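Local coordinates for Glyoxalase/Bleomycin resistance protein (Bacillus cereus ATCC 14579, PDB 1XQA) that is of unknown function but binds magnesium and belongs to the glyoxalase/bleomycin resistance/dioxygenase superfamily, so it may be a metal-dependent enzyme such as a glyoxalase, at residues A17-T28 / M40-L50. Sequence-based numbering, arbitrary orientation.
Sequences AREFLEKYFGLT and MRDNDGFILTL
Bends at chi2 (-64°) and chi3 curl the chain of selenomethionine M40 round, with CG beside the backbone N, and its end reaches R18, E22 and L27. SE lies against R18 CG at 3.7 Å, while the methyl CE touches E22 CG, also at 3.7 Å, and L27 CB; M40 crosses all three side chains at about a right angle. R18, extended from CG to NE, forms a salt bridge from NE to E22 OE2 (2.8 Å): OE2 lies in the guanidinium plane at the edge, while NE reaches its syn side from 33° out of the carboxylate plane. L21 CD1 meets L48 CD2 at 3.7 Å and comes tip to tip with L50, whose CD1 packs on A17 CB. The two branches of L27 part, CD1 to L48 CD2 and CD2 to D42 CB at 3.6 Å. Past G26, with its positive phi, T28 and R41 form an antiparallel hydrogen-bonded pair, T28 N to R41 O at 3.0 Å, nearly straight at the hydrogen (170°). In this vicinal oxygen chelate family fold, helix 14-25 lies over the mixed sheet holding strands 37-41 and 47-52, L21 also touching I109 of strand 107-112. R18 NH2 donates a hydrogen bond to C29 O of the second subunit, so the chemistry grades from leucine-rich interior to a charged pair at the dimer contact, where E22 probably steadies the R18 guanidinium.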
ATOM      1  N   ALA A  17      -8.358   0.962   8.313  1.00 19.91           N
ATOM      2  CA  ALA A  17      -8.918   1.522   7.080  1.00 19.90           C
ATOM      3  C   ALA A  17      -7.807   2.124   6.233  1.00 19.93           C
ATOM      4  O   ALA A  17      -7.753   1.870   5.037  1.00 19.18           O
ATOM      5  CB  ALA A  17      -9.997   2.553   7.361  1.00 20.09           C
ATOM      6  N   ARG A  18      -6.904   2.882   6.861  1.00 20.41           N
ATOM      7  CA  ARG A  18      -5.773   3.485   6.126  1.00 20.49           C
ATOM      8  C   ARG A  18      -4.911   2.458   5.404  1.00 21.32           C
ATOM      9  O   ARG A  18      -4.591   2.604   4.220  1.00 20.89           O
ATOM     10  CB  ARG A  18      -4.908   4.293   7.083  1.00 20.54           C
ATOM     11  CG  ARG A  18      -3.629   4.842   6.464  1.00 18.64           C
ATOM     12  CD  ARG A  18      -2.831   5.590   7.485  1.00 20.25           C
ATOM     13  NE  ARG A  18      -1.490   5.885   6.991  1.00 20.64           N
ATOM     14  CZ  ARG A  18      -0.532   6.453   7.717  1.00 22.05           C
ATOM     15  NH1 ARG A  18      -0.761   6.815   8.986  1.00 22.03           N
ATOM     16  NH2 ARG A  18       0.651   6.688   7.169  1.00 21.15           N
ATOM     17  N   GLU A  19      -4.512   1.414   6.120  1.00 22.12           N
ATOM     18  CA  GLU A  19      -3.561   0.478   5.559  1.00 24.11           C
ATOM     19  C   GLU A  19      -4.191  -0.313   4.394  1.00 22.86           C
ATOM     20  O   GLU A  19      -3.523  -0.605   3.409  1.00 22.71           O
ATOM     21  CB  GLU A  19      -2.939  -0.395   6.661  1.00 24.01           C
ATOM     22  CG  GLU A  19      -3.655  -1.673   6.957  1.00 28.78           C
ATOM     23  CD  GLU A  19      -3.140  -2.370   8.219  1.00 28.90           C
ATOM     24  OE1 GLU A  19      -3.923  -3.170   8.794  1.00 33.70           O
ATOM     25  OE2 GLU A  19      -1.985  -2.104   8.635  1.00 32.90           O
ATOM     26  N   PHE A  20      -5.484  -0.610   4.507  1.00 22.18           N
ATOM     27  CA  PHE A  20      -6.244  -1.268   3.438  1.00 21.30           C
ATOM     28  C   PHE A  20      -6.307  -0.375   2.189  1.00 21.35           C
ATOM     29  O   PHE A  20      -6.055  -0.832   1.067  1.00 21.94           O
ATOM     30  CB  PHE A  20      -7.666  -1.574   3.924  1.00 21.63           C
ATOM     31  CG  PHE A  20      -8.497  -2.343   2.936  1.00 19.41           C
ATOM     32  CD1 PHE A  20      -8.308  -3.719   2.782  1.00 20.58           C
ATOM     33  CD2 PHE A  20      -9.491  -1.697   2.173  1.00 20.58           C
ATOM     34  CE1 PHE A  20      -9.095  -4.448   1.887  1.00 18.78           C
ATOM     35  CE2 PHE A  20     -10.283  -2.426   1.268  1.00 22.04           C
ATOM     36  CZ  PHE A  20     -10.074  -3.810   1.129  1.00 19.96           C
ATOM     37  N   LEU A  21      -6.606   0.913   2.396  1.00 21.00           N
ATOM     38  CA  LEU A  21      -6.711   1.861   1.276  1.00 21.26           C
ATOM     39  C   LEU A  21      -5.363   2.090   0.596  1.00 21.66           C
ATOM     40  O   LEU A  21      -5.288   2.230  -0.637  1.00 22.11           O
ATOM     41  CB  LEU A  21      -7.344   3.178   1.740  1.00 20.50           C
ATOM     42  CG  LEU A  21      -8.827   3.089   2.084  1.00 21.57           C
ATOM     43  CD1 LEU A  21      -9.234   4.322   2.915  1.00 20.83           C
ATOM     44  CD2 LEU A  21      -9.713   2.910   0.826  1.00 21.98           C
ATOM     45  N   GLU A  22      -4.298   2.101   1.394  1.00 22.08           N
ATOM     46  CA  GLU A  22      -2.935   2.176   0.851  1.00 22.79           C
ATOM     47  C   GLU A  22      -2.572   0.958   0.032  1.00 23.03           C
ATOM     48  O   GLU A  22      -2.123   1.084  -1.103  1.00 23.50           O
ATOM     49  CB  GLU A  22      -1.911   2.376   1.965  1.00 23.47           C
ATOM     50  CG  GLU A  22      -2.019   3.760   2.568  1.00 22.57           C
ATOM     51  CD  GLU A  22      -1.263   3.916   3.868  1.00 25.28           C
ATOM     52  OE1 GLU A  22      -0.829   2.903   4.455  1.00 26.11           O
ATOM     53  OE2 GLU A  22      -1.138   5.065   4.318  1.00 25.51           O
ATOM     54  N   LYS A  23      -2.787  -0.223   0.598  1.00 22.93           N
ATOM     55  CA  LYS A  23      -2.383  -1.460  -0.055  1.00 22.76           C
ATOM     56  C   LYS A  23      -3.140  -1.737  -1.351  1.00 23.26           C
ATOM     57  O   LYS A  23      -2.521  -2.015  -2.389  1.00 22.62           O
ATOM     58  CB  LYS A  23      -2.558  -2.638   0.902  1.00 23.20           C
ATOM     59  CG  LYS A  23      -1.964  -3.939   0.345  1.00 24.40           C
ATOM     60  CD  LYS A  23      -1.971  -5.024   1.370  1.00 27.25           C
ATOM     61  CE  LYS A  23      -1.411  -6.291   0.762  1.00 29.20           C
ATOM     62  NZ  LYS A  23      -1.136  -7.334   1.805  1.00 30.86           N
ATOM     63  N   TYR A  24      -4.466  -1.650  -1.299  1.00 22.11           N
ATOM     64  CA  TYR A  24      -5.298  -2.091  -2.432  1.00 22.31           C
ATOM     65  C   TYR A  24      -5.716  -0.980  -3.403  1.00 22.48           C
ATOM     66  O   TYR A  24      -5.998  -1.242  -4.583  1.00 23.07           O
ATOM     67  CB  TYR A  24      -6.513  -2.887  -1.925  1.00 21.73           C
ATOM     68  CG  TYR A  24      -6.077  -4.145  -1.219  1.00 22.20           C
ATOM     69  CD1 TYR A  24      -5.640  -5.259  -1.950  1.00 21.42           C
ATOM     70  CD2 TYR A  24      -6.032  -4.209   0.171  1.00 21.29           C
ATOM     71  CE1 TYR A  24      -5.189  -6.402  -1.305  1.00 20.83           C
ATOM     72  CE2 TYR A  24      -5.589  -5.367   0.829  1.00 21.56           C
ATOM     73  CZ  TYR A  24      -5.174  -6.453   0.075  1.00 21.10           C
ATOM     74  OH  TYR A  24      -4.733  -7.579   0.730  1.00 21.96           O
ATOM     75  N   PHE A  25      -5.747   0.263  -2.928  1.00 22.83           N
ATOM     76  CA  PHE A  25      -6.274   1.331  -3.774  1.00 22.91           C
ATOM     77  C   PHE A  25      -5.290   2.461  -4.018  1.00 23.40           C
ATOM     78  O   PHE A  25      -5.606   3.446  -4.677  1.00 23.61           O
ATOM     79  CB  PHE A  25      -7.636   1.795  -3.263  1.00 23.28           C
ATOM     80  CG  PHE A  25      -8.656   0.712  -3.297  1.00 24.05           C
ATOM     81  CD1 PHE A  25      -9.255   0.359  -4.505  1.00 23.85           C
ATOM     82  CD2 PHE A  25      -8.939  -0.034  -2.157  1.00 22.32           C
ATOM     83  CE1 PHE A  25     -10.162  -0.689  -4.565  1.00 24.26           C
ATOM     84  CE2 PHE A  25      -9.848  -1.089  -2.210  1.00 22.58           C
ATOM     85  CZ  PHE A  25     -10.460  -1.408  -3.416  1.00 23.15           C
ATOM     86  N   GLY A  26      -4.079   2.292  -3.515  1.00 23.20           N
ATOM     87  CA  GLY A  26      -2.998   3.227  -3.818  1.00 24.07           C
ATOM     88  C   GLY A  26      -3.159   4.633  -3.264  1.00 23.97           C
ATOM     89  O   GLY A  26      -2.498   5.556  -3.737  1.00 25.05           O
ATOM     90  N   LEU A  27      -4.012   4.808  -2.256  1.00 22.34           N
ATOM     91  CA  LEU A  27      -4.188   6.126  -1.638  1.00 21.80           C
ATOM     92  C   LEU A  27      -2.956   6.472  -0.812  1.00 21.66           C
ATOM     93  O   LEU A  27      -2.245   5.579  -0.349  1.00 21.84           O
ATOM     94  CB  LEU A  27      -5.453   6.160  -0.755  1.00 20.65           C
ATOM     95  CG  LEU A  27      -6.823   5.893  -1.397  1.00 19.80           C
ATOM     96  CD1 LEU A  27      -7.926   6.313  -0.436  1.00 19.90           C
ATOM     97  CD2 LEU A  27      -6.954   6.630  -2.737  1.00 21.16           C
ATOM     98  N   THR A  28      -2.724   7.773  -0.618  0.50 21.92           N
ATOM     99  CA  THR A  28      -1.560   8.291   0.116  0.50 21.98           C
ATOM    100  C   THR A  28      -1.990   9.138   1.318  0.50 21.80           C
ATOM    101  O   THR A  28      -2.834  10.026   1.177  0.50 21.89           O
ATOM    102  CB  THR A  28      -0.680   9.174  -0.806  0.50 22.07           C
ATOM    103  OG1 THR A  28      -0.264   8.422  -1.952  0.50 22.69           O
ATOM    104  CG2 THR A  28       0.557   9.702  -0.073  0.50 22.13           C
HETATM  105  N   MSE A  40      -6.393  11.051   3.717  1.00 21.81           N
HETATM  106  CA  MSE A  40      -5.968  10.277   2.553  1.00 22.06           C
HETATM  107  C   MSE A  40      -6.250  11.071   1.280  1.00 22.39           C
HETATM  108  O   MSE A  40      -7.195  11.853   1.227  1.00 22.13           O
HETATM  109  CB  MSE A  40      -6.692   8.928   2.478  1.00 22.36           C
HETATM  110  CG  MSE A  40      -6.835   8.168   3.822  1.00 23.73           C
HETATM  111 SE   MSE A  40      -5.091   7.664   4.534  1.00 29.80          SE
HETATM  112  CE  MSE A  40      -4.393   6.630   2.987  1.00 24.20           C
ATOM    113  N   ARG A  41      -5.425  10.846   0.258  0.50 22.55           N
ATOM    114  CA  ARG A  41      -5.536  11.524  -1.037  0.50 22.91           C
ATOM    115  C   ARG A  41      -5.477  10.484  -2.133  0.50 22.82           C
ATOM    116  O   ARG A  41      -4.739   9.512  -2.007  0.50 22.77           O
ATOM    117  CB  ARG A  41      -4.352  12.461  -1.266  0.50 22.95           C
ATOM    118  CG  ARG A  41      -4.195  13.589  -0.273  0.50 24.08           C
ATOM    119  CD  ARG A  41      -3.038  14.481  -0.692  0.50 26.65           C
ATOM    120  NE  ARG A  41      -3.215  15.052  -2.026  0.50 27.58           N
ATOM    121  CZ  ARG A  41      -3.814  16.214  -2.270  0.50 28.56           C
ATOM    122  NH1 ARG A  41      -3.922  16.659  -3.513  0.50 29.37           N
ATOM    123  NH2 ARG A  41      -4.308  16.928  -1.273  0.50 29.40           N
ATOM    124  N   ASP A  42      -6.233  10.695  -3.210  1.00 23.12           N
ATOM    125  CA  ASP A  42      -6.067   9.902  -4.416  1.00 23.71           C
ATOM    126  C   ASP A  42      -5.234  10.681  -5.420  1.00 24.78           C
ATOM    127  O   ASP A  42      -4.803  11.793  -5.144  1.00 24.96           O
ATOM    128  CB  ASP A  42      -7.416   9.440  -4.999  1.00 24.06           C
ATOM    129  CG  ASP A  42      -8.214  10.562  -5.674  1.00 22.70           C
ATOM    130  OD1 ASP A  42      -7.758  11.728  -5.752  1.00 24.94           O
ATOM    131  OD2 ASP A  42      -9.326  10.250  -6.145  1.00 23.34           O
ATOM    132  N   ASN A  43      -5.037  10.104  -6.597  1.00 25.92           N
ATOM    133  CA  ASN A  43      -4.193  10.699  -7.622  1.00 27.70           C
ATOM    134  C   ASN A  43      -4.737  11.998  -8.227  1.00 28.12           C
ATOM    135  O   ASN A  43      -3.976  12.808  -8.764  1.00 28.04           O
ATOM    136  CB  ASN A  43      -3.976   9.680  -8.731  1.00 28.51           C
ATOM    137  CG  ASN A  43      -2.717   9.925  -9.479  1.00 32.00           C
ATOM    138  OD1 ASN A  43      -2.733  10.126 -10.699  1.00 36.11           O
ATOM    139  ND2 ASN A  43      -1.597   9.945  -8.757  1.00 34.29           N
ATOM    140  N   ASP A  44      -6.055  12.182  -8.132  1.00 28.09           N
ATOM    141  CA  ASP A  44      -6.743  13.349  -8.689  1.00 28.94           C
ATOM    142  C   ASP A  44      -6.975  14.454  -7.667  1.00 28.32           C
ATOM    143  O   ASP A  44      -7.625  15.448  -7.964  1.00 29.62           O
ATOM    144  CB  ASP A  44      -8.094  12.933  -9.268  1.00 29.70           C
ATOM    145  CG  ASP A  44      -8.066  12.765 -10.771  1.00 32.99           C
ATOM    146  OD1 ASP A  44      -7.419  13.577 -11.471  1.00 36.47           O
ATOM    147  OD2 ASP A  44      -8.728  11.829 -11.260  1.00 38.29           O
ATOM    148  N   GLY A  45      -6.480  14.276  -6.453  1.00 27.73           N
ATOM    149  CA  GLY A  45      -6.639  15.305  -5.432  1.00 26.78           C
ATOM    150  C   GLY A  45      -7.911  15.232  -4.598  1.00 26.06           C
ATOM    151  O   GLY A  45      -8.175  16.138  -3.806  1.00 26.33           O
ATOM    152  N   PHE A  46      -8.709  14.179  -4.766  1.00 24.17           N
ATOM    153  CA  PHE A  46      -9.857  13.988  -3.878  1.00 23.44           C
ATOM    154  C   PHE A  46      -9.320  13.753  -2.471  1.00 23.34           C
ATOM    155  O   PHE A  46      -8.314  13.047  -2.301  1.00 23.68           O
ATOM    156  CB  PHE A  46     -10.701  12.786  -4.321  1.00 22.55           C
ATOM    157  CG  PHE A  46     -12.052  12.703  -3.637  1.00 22.58           C
ATOM    158  CD1 PHE A  46     -13.180  13.266  -4.226  1.00 21.16           C
ATOM    159  CD2 PHE A  46     -12.196  12.047  -2.414  1.00 22.92           C
ATOM    160  CE1 PHE A  46     -14.431  13.177  -3.598  1.00 21.57           C
ATOM    161  CE2 PHE A  46     -13.438  11.967  -1.777  1.00 20.16           C
ATOM    162  CZ  PHE A  46     -14.551  12.529  -2.372  1.00 20.17           C
ATOM    163  N   ILE A  47      -9.971  14.348  -1.471  1.00 22.93           N
ATOM    164  CA  ILE A  47      -9.558  14.197  -0.076  1.00 23.03           C
ATOM    165  C   ILE A  47     -10.529  13.305   0.679  1.00 22.59           C
ATOM    166  O   ILE A  47     -11.677  13.678   0.893  1.00 22.59           O
ATOM    167  CB  ILE A  47      -9.504  15.565   0.670  1.00 23.19           C
ATOM    168  CG1 ILE A  47      -8.669  16.592  -0.103  1.00 24.98           C
ATOM    169  CG2 ILE A  47      -9.028  15.395   2.142  1.00 24.60           C
ATOM    170  CD1 ILE A  47      -7.238  16.272  -0.173  1.00 28.50           C
ATOM    171  N   LEU A  48     -10.051  12.146   1.111  1.00 21.86           N
ATOM    172  CA  LEU A  48     -10.849  11.247   1.939  1.00 22.00           C
ATOM    173  C   LEU A  48     -10.292  11.241   3.343  1.00 21.27           C
ATOM    174  O   LEU A  48      -9.208  10.700   3.571  1.00 20.50           O
ATOM    175  CB  LEU A  48     -10.799   9.825   1.360  1.00 21.41           C
ATOM    176  CG  LEU A  48     -11.434   8.720   2.223  1.00 23.01           C
ATOM    177  CD1 LEU A  48     -12.922   8.895   2.263  1.00 25.17           C
ATOM    178  CD2 LEU A  48     -11.072   7.335   1.679  1.00 23.80           C
ATOM    179  N   THR A  49     -10.986  11.868   4.293  1.00 20.89           N
ATOM    180  CA  THR A  49     -10.519  11.812   5.658  1.00 20.84           C
ATOM    181  C   THR A  49     -11.203  10.675   6.411  1.00 21.34           C
ATOM    182  O   THR A  49     -12.401  10.428   6.260  1.00 21.75           O
ATOM    183  CB  THR A  49     -10.705  13.160   6.388  1.00 19.84           C
ATOM    184  OG1 THR A  49     -12.049  13.614   6.196  1.00 22.44           O
ATOM    185  CG2 THR A  49      -9.798  14.200   5.806  1.00 19.38           C
ATOM    186  N   LEU A  50     -10.416   9.949   7.192  1.00 21.80           N
ATOM    187  CA  LEU A  50     -10.928   8.839   7.970  1.00 22.10           C
ATOM    188  C   LEU A  50     -10.961   9.308   9.395  1.00 22.43           C
ATOM    189  O   LEU A  50      -9.964   9.815   9.889  1.00 22.82           O
ATOM    190  CB  LEU A  50     -10.000   7.631   7.832  1.00 21.65           C
ATOM    191  CG  LEU A  50      -9.680   7.072   6.442  1.00 21.70           C
ATOM    192  CD1 LEU A  50      -8.483   6.130   6.552  1.00 20.58           C
ATOM    193  CD2 LEU A  50     -10.890   6.344   5.833  1.00 21.66           C
TER